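Local atomic coordinates of NigD-like protein (Bacteroides vulgatus ATCC 8482, PDB entry 3K6O), a protein that is of unknown function but belongs to the NigD-like family, pairing an N-terminal OB domain with a C-terminal beta-sandwich domain. Residues I91-D96 with H151-Y156; F172-Y177 with K185-L190. All blocks are in the same frame, centred on the assembly; numbering follows the deposited sequence.

Interaction 1: residues I91-D96 with H151-Y156; sequences IGLNPD and HLELRY
Leu93 and Arg155 meet where the end of strand 75-93 passes strand 149-157, and the leucine side chain lies roughly perpendicular to that of the arginine. The packing across the contact is one methyl on the flat face of a charged group. Leu93 CD2 lies 3.2 Å above the guanidinium plane, displaced toward its rim, and comes nearest to Arg155 NH2 at 3.3 Å, with Arg155 CZ at 3.5 Å. A guanidinium face carries no N-H, so a methyl can rest on it without blocking any hydrogen bond. With CG set opposite the backbone N (chi1 166°), Leu93 reaches out over that face. Leucine suits the place because beside the guanidinium it also packs on apolar residues, among them Met98 and Ile101 of helix 98-101 and Val137.

The polar part runs along strand 149-157 itself. Glu153 and Arg155, two residues apart, project from the same face of the strand, and Arg155 bends at chi2 (-62°) to bring its edge to the carboxylate. NE and NH2 of Arg155 both bind Glu153 OE1, at 2.9 and 2.8 Å, in a side-on salt bridge lying almost in the guanidinium plane. Two bonds to one oxygen fix the rotation of the group and present its face to Leu93. Glu153 OE2 turns instead to Asn139, and Arg155 NH1 to the carbonyl of Gly102, just past the helix. Without the guanidinium, as with an alanine here, Glu153 OE1 would probably lose its charged mate and one side of Leu93 CD2 would be uncovered.

No hydrogen bond joins the two segments directly. Leu93 and Arg155 sit on next-but-one strands, with 133-139 between them, and on one face of the sheet; helix 98-101 packs there, Ile101 touching both side chains, within the NigD-like C-terminal beta-sandwich domain.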
loop_
_atom_site.group_PDB
_atom_site.type_symbol
_atom_site.label_atom_id
_atom_site.label_comp_id
_atom_site.label_asym_id
_atom_site.label_seq_id
_atom_site.Cartn_x
_atom_site.Cartn_y
_atom_site.Cartn_z
ATOM N N ILE A 91 3.417 -9.131 -10.074
ATOM C CA ILE A 91 3.588 -9.771 -11.372
ATOM C C ILE A 91 4.934 -10.500 -11.458
ATOM O O ILE A 91 5.860 -10.248 -10.694
ATOM C CB ILE A 91 3.493 -8.742 -12.535
ATOM C CG1 ILE A 91 4.601 -7.721 -12.448
ATOM C CG2 ILE A 91 2.110 -8.025 -12.570
ATOM C CD1 ILE A 91 4.722 -6.812 -13.768
ATOM N N GLY A 92 5.046 -11.356 -12.468
ATOM C CA GLY A 92 6.285 -12.071 -12.775
ATOM C C GLY A 92 7.157 -11.241 -13.687
ATOM O O GLY A 92 6.665 -10.653 -14.648
ATOM N N LEU A 93 8.435 -11.124 -13.342
ATOM C CA LEU A 93 9.421 -10.477 -14.184
ATOM C C LEU A 93 10.229 -11.572 -14.882
ATOM O O LEU A 93 10.856 -12.396 -14.223
ATOM C CB LEU A 93 10.335 -9.598 -13.311
ATOM C CG LEU A 93 11.615 -9.115 -13.957
ATOM C CD1 LEU A 93 11.293 -8.264 -15.208
ATOM C CD2 LEU A 93 12.562 -8.351 -12.955
ATOM N N ASN A 94 10.222 -11.584 -16.207
ATOM C CA ASN A 94 10.902 -12.610 -16.982
ATOM C C ASN A 94 11.652 -11.942 -18.141
ATOM O O ASN A 94 11.517 -10.769 -18.328
ATOM C CB ASN A 94 9.876 -13.651 -17.427
ATOM C CG ASN A 94 8.788 -13.066 -18.285
ATOM O OD1 ASN A 94 9.059 -12.492 -19.343
ATOM N ND2 ASN A 94 7.552 -13.233 -17.874
ATOM N N PRO A 95 12.484 -12.681 -18.896
ATOM C CA PRO A 95 13.242 -12.034 -19.977
ATOM C C PRO A 95 12.394 -11.323 -21.027
ATOM O O PRO A 95 12.845 -10.336 -21.608
ATOM C CB PRO A 95 13.972 -13.213 -20.626
ATOM C CG PRO A 95 14.195 -14.138 -19.517
ATOM C CD PRO A 95 12.940 -14.065 -18.684
ATOM N N ASP A 96 11.182 -11.800 -21.287
ATOM C CA ASP A 96 10.332 -11.178 -22.322
ATOM C C ASP A 96 9.720 -9.822 -21.942
ATOM O O ASP A 96 9.711 -8.914 -22.773
ATOM C CB ASP A 96 9.225 -12.123 -22.775
ATOM C CG ASP A 96 9.788 -13.391 -23.338
ATOM O OD1 ASP A 96 10.568 -13.329 -24.318
ATOM O OD2 ASP A 96 9.512 -14.439 -22.724
ATOM N N HIS A 151 11.795 -12.653 -1.617
ATOM C CA HIS A 151 12.531 -11.680 -2.395
ATOM C C HIS A 151 11.716 -11.120 -3.584
ATOM O O HIS A 151 11.362 -11.851 -4.523
ATOM C CB HIS A 151 13.825 -12.315 -2.899
ATOM C CG HIS A 151 14.708 -12.816 -1.806
ATOM N ND1 HIS A 151 15.828 -12.132 -1.375
ATOM C CD2 HIS A 151 14.632 -13.937 -1.042
ATOM C CE1 HIS A 151 16.410 -12.820 -0.409
ATOM N NE2 HIS A 151 15.708 -13.915 -0.185
ATOM N N LEU A 152 11.425 -9.824 -3.510
ATOM C CA LEU A 152 10.626 -9.079 -4.498
ATOM C C LEU A 152 11.396 -7.839 -4.941
ATOM O O LEU A 152 12.343 -7.362 -4.234
ATOM C CB LEU A 152 9.284 -8.648 -3.882
ATOM C CG LEU A 152 8.404 -9.770 -3.381
ATOM C CD1 LEU A 152 7.150 -9.252 -2.620
ATOM C CD2 LEU A 152 8.050 -10.783 -4.476
ATOM N N GLU A 153 10.987 -7.269 -6.078
ATOM C CA GLU A 153 11.637 -6.047 -6.531
ATOM C C GLU A 153 10.615 -5.041 -6.946
ATOM O O GLU A 153 9.612 -5.381 -7.557
ATOM C CB GLU A 153 12.619 -6.324 -7.684
ATOM C CG GLU A 153 13.540 -7.540 -7.481
ATOM C CD GLU A 153 14.577 -7.702 -8.609
ATOM O OE1 GLU A 153 14.590 -6.827 -9.516
ATOM O OE2 GLU A 153 15.344 -8.704 -8.584
ATOM N N LEU A 154 10.864 -3.791 -6.603
ATOM C CA LEU A 154 10.038 -2.709 -7.081
ATOM C C LEU A 154 10.699 -2.170 -8.340
ATOM O O LEU A 154 11.879 -1.872 -8.329
ATOM C CB LEU A 154 9.934 -1.570 -6.075
ATOM C CG LEU A 154 8.872 -1.497 -4.986
ATOM C CD1 LEU A 154 9.135 -0.149 -4.264
ATOM C CD2 LEU A 154 7.436 -1.608 -5.505
ATOM N N ARG A 155 9.920 -2.049 -9.402
ATOM C CA ARG A 155 10.403 -1.629 -10.695
ATOM C C ARG A 155 9.584 -0.413 -11.138
ATOM O O ARG A 155 8.361 -0.507 -11.273
ATOM C CB ARG A 155 10.256 -2.795 -11.681
ATOM C CG ARG A 155 11.084 -4.027 -11.320
ATOM C CD ARG A 155 12.574 -3.656 -11.332
ATOM N NE ARG A 155 13.491 -4.810 -11.353
ATOM C CZ ARG A 155 14.131 -5.280 -12.419
ATOM N NH1 ARG A 155 13.995 -4.739 -13.627
ATOM N NH2 ARG A 155 14.972 -6.278 -12.259
ATOM N N TYR A 156 10.258 0.713 -11.365
ATOM C CA TYR A 156 9.607 1.937 -11.841
ATOM C C TYR A 156 9.884 2.166 -13.326
ATOM O O TYR A 156 11.003 1.969 -13.802
ATOM C CB TYR A 156 10.098 3.156 -11.040
ATOM C CG TYR A 156 9.521 4.503 -11.472
ATOM C CD1 TYR A 156 8.179 4.771 -11.347
ATOM C CD2 TYR A 156 10.339 5.504 -12.020
ATOM C CE1 TYR A 156 7.653 6.001 -11.697
ATOM C CE2 TYR A 156 9.820 6.722 -12.398
ATOM C CZ TYR A 156 8.469 6.961 -12.223
ATOM O OH TYR A 156 7.919 8.144 -12.601
#

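Interaction 2: residues F172-Y177 with K185-L190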
loop_
_atom_site.group_PDB
_atom_site.type_symbol
_atom_site.label_atom_id
_atom_site.label_comp_id
_atom_site.label_asym_id
_atom_site.label_seq_id
_atom_site.Cartn_x
_atom_site.Cartn_y
_atom_site.Cartn_z
ATOM N N PHE A 172 0.376 -3.038 -2.829
ATOM C CA PHE A 172 0.538 -4.274 -3.563
ATOM C C PHE A 172 0.051 -5.408 -2.727
ATOM O O PHE A 172 0.507 -5.565 -1.635
ATOM C CB PHE A 172 2.010 -4.483 -3.864
ATOM C CG PHE A 172 2.602 -3.388 -4.727
ATOM C CD1 PHE A 172 2.427 -3.417 -6.094
ATOM C CD2 PHE A 172 3.319 -2.340 -4.164
ATOM C CE1 PHE A 172 2.950 -2.436 -6.895
ATOM C CE2 PHE A 172 3.873 -1.332 -4.961
ATOM C CZ PHE A 172 3.670 -1.380 -6.330
ATOM N N LYS A 173 -0.869 -6.214 -3.233
ATOM C CA LYS A 173 -1.281 -7.407 -2.530
ATOM C C LYS A 173 -0.152 -8.417 -2.443
ATOM O O LYS A 173 0.387 -8.843 -3.473
ATOM C CB LYS A 173 -2.499 -8.061 -3.191
ATOM C CG LYS A 173 -3.809 -7.364 -2.858
ATOM C CD LYS A 173 -5.047 -8.175 -3.310
ATOM C CE LYS A 173 -5.337 -9.367 -2.344
ATOM N NZ LYS A 173 -5.380 -8.907 -0.918
ATOM N N LEU A 174 0.177 -8.826 -1.222
ATOM C CA LEU A 174 1.328 -9.723 -0.995
ATOM C C LEU A 174 1.042 -11.202 -1.313
ATOM O O LEU A 174 1.929 -11.944 -1.779
ATOM C CB LEU A 174 1.856 -9.545 0.409
ATOM C CG LEU A 174 2.727 -8.278 0.605
ATOM C CD1 LEU A 174 3.052 -8.021 2.093
ATOM C CD2 LEU A 174 4.036 -8.331 -0.206
ATOM N N ASP A 175 -0.205 -11.595 -1.079
ATOM C CA ASP A 175 -0.705 -12.940 -1.273
ATOM C C ASP A 175 0.264 -13.926 -0.645
ATOM O O ASP A 175 0.402 -13.901 0.588
ATOM C CB ASP A 175 -0.990 -13.194 -2.757
ATOM C CG ASP A 175 -2.142 -12.343 -3.276
ATOM O OD1 ASP A 175 -3.036 -12.100 -2.491
ATOM O OD2 ASP A 175 -2.146 -11.903 -4.443
ATOM N N ASP A 176 0.961 -14.763 -1.438
ATOM C CA ASP A 176 1.731 -15.825 -0.812
ATOM C C ASP A 176 2.989 -15.243 -0.158
ATOM O O ASP A 176 3.617 -15.939 0.564
ATOM C CB ASP A 176 2.157 -16.937 -1.779
ATOM C CG ASP A 176 1.014 -17.700 -2.405
ATOM O OD1 ASP A 176 -0.190 -17.409 -2.246
ATOM O OD2 ASP A 176 1.362 -18.690 -3.045
ATOM N N TYR A 177 3.352 -13.992 -0.452
ATOM C CA TYR A 177 4.550 -13.352 0.121
ATOM C C TYR A 177 4.259 -12.575 1.441
ATOM O O TYR A 177 5.140 -11.904 1.971
ATOM C CB TYR A 177 5.190 -12.451 -0.919
ATOM C CG TYR A 177 5.634 -13.232 -2.123
ATOM C CD1 TYR A 177 6.810 -13.921 -2.107
ATOM C CD2 TYR A 177 4.829 -13.315 -3.266
ATOM C CE1 TYR A 177 7.217 -14.688 -3.191
ATOM C CE2 TYR A 177 5.201 -14.072 -4.350
ATOM C CZ TYR A 177 6.397 -14.743 -4.312
ATOM O OH TYR A 177 6.757 -15.475 -5.361
ATOM N N LYS A 185 10.407 -15.851 6.947
ATOM C CA LYS A 185 11.103 -15.093 7.978
ATOM C C LYS A 185 10.921 -13.578 7.802
ATOM O O LYS A 185 11.195 -12.803 8.733
ATOM C CB LYS A 185 12.596 -15.405 7.924
ATOM C CG LYS A 185 12.992 -16.786 8.429
ATOM C CD LYS A 185 14.553 -16.899 8.438
ATOM C CE LYS A 185 15.047 -18.283 8.903
ATOM N NZ LYS A 185 16.478 -18.280 9.454
ATOM N N GLY A 186 10.512 -13.169 6.596
ATOM C CA GLY A 186 10.323 -11.753 6.273
ATOM C C GLY A 186 10.366 -11.506 4.775
ATOM O O GLY A 186 10.299 -12.431 3.997
ATOM N N ILE A 187 10.483 -10.253 4.381
ATOM C CA ILE A 187 10.476 -9.889 2.987
ATOM C C ILE A 187 11.597 -8.910 2.714
ATOM O O ILE A 187 11.902 -8.056 3.542
ATOM C CB ILE A 187 9.104 -9.323 2.584
ATOM C CG1 ILE A 187 9.023 -9.018 1.123
ATOM C CG2 ILE A 187 8.752 -8.006 3.310
ATOM C CD1 ILE A 187 7.579 -8.497 0.813
ATOM N N LYS A 188 12.224 -9.076 1.565
ATOM C CA LYS A 188 13.288 -8.191 1.087
ATOM C C LYS A 188 12.843 -7.591 -0.236
ATOM O O LYS A 188 12.406 -8.321 -1.133
ATOM C CB LYS A 188 14.568 -8.976 0.909
ATOM C CG LYS A 188 15.116 -9.565 2.203
ATOM C CD LYS A 188 16.515 -10.176 2.039
ATOM C CE LYS A 188 17.107 -10.646 3.405
ATOM N NZ LYS A 188 18.435 -11.341 3.256
ATOM N N VAL A 189 12.913 -6.269 -0.337
ATOM C CA VAL A 189 12.446 -5.544 -1.490
ATOM C C VAL A 189 13.561 -4.678 -2.115
ATOM O O VAL A 189 14.082 -3.773 -1.466
ATOM C CB VAL A 189 11.246 -4.636 -1.155
ATOM C CG1 VAL A 189 10.750 -3.881 -2.440
ATOM C CG2 VAL A 189 10.105 -5.466 -0.515
ATOM N N LEU A 190 13.920 -4.978 -3.361
ATOM C CA LEU A 190 14.976 -4.251 -4.057
ATOM C C LEU A 190 14.422 -3.005 -4.737
ATOM O O LEU A 190 13.380 -3.056 -5.411
ATOM C CB LEU A 190 15.666 -5.123 -5.125
ATOM C CG LEU A 190 16.794 -6.060 -4.679
ATOM C CD1 LEU A 190 17.090 -7.104 -5.759
ATOM C CD2 LEU A 190 18.105 -5.296 -4.313
#
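In the NigD-like C-terminal beta-sandwich domain, this contact belongs to the apolar interior, where the turn that ends strand 165-173 meets the start of strand 186-191. Leu174 and Ile187 carry it, their side chains approaching each other obliquely and both directed from the backbone toward the opposing segment. The two chains touch at their terminal methyls, and no hydrogen bond crosses between the segments.

Aliphatic residues suit both places, because each must fill apolar surroundings without a polar group to satisfy. Leu174 also packs on Leu118 of strand 117-125. Ile187 packs on Leu152 of strand 149-157 and on Phe203 of strand 199-204, so the strands flanking 186-191 in the sheet, one on each side, both pack on this isoleucine. Its beta-branch is at home in an extended strand, and its longer arm is fully stretched: CG1 lies opposite the backbone N (chi1 -176°) and the arm stays extended at the next bond, which holds CD1 away from its own backbone and up to Leu174.

The chain turns sharply after Leu174. Tyr177 N donates to Leu174 O at 2.8 Å, closing a beta turn over Leu174-Tyr177, close to type II', whose second half forms the short 3-10 segment 176-177 and brings the Tyr177 backbone over the edge of the contact. Tyr177 O lies 4.3 Å from Ile187 CD1, too far for more than loose packing, and it accepts a hydrogen bond from Tyr205 OH that satisfies it beside these apolar groups. The Tyr177 ring leads away from Ile187 toward Ala150 and Val138, while Gly186, entering the strand just before Ile187, has a backbone shape (phi 159°, psi -166°) that a residue with a side chain rarely adopts. The closest approach between the segments is methyl to methyl, Leu174 CD2 to Ile187 CD1, at 3.7 Å.

Overall arrangement
Both contacts lie in the C-terminal beta-sandwich, their centres about 13 Å apart, and each takes one member of two neighbouring parallel pairs: 149-157 and 186-191 are one pair, 75-93 and 165-173 the other. Leu152 hydrogen-bonds to Lys188 through the backbone, Leu154 probably does so to Leu190, and Leu152 packs on Ile187, so segments 151-156 and 185-190 directly join the two contacts. Alternation along strand 149-157 separates their chemistry: Glu153 and Arg155 serve the partly buried interaction 1, a methyl on a charged plane, whereas Leu152 and Leu154 face inward, toward the buried and purely aliphatic meeting of interaction 2. Only seven residues separate the segments of interaction 2, against 54 in interaction 1.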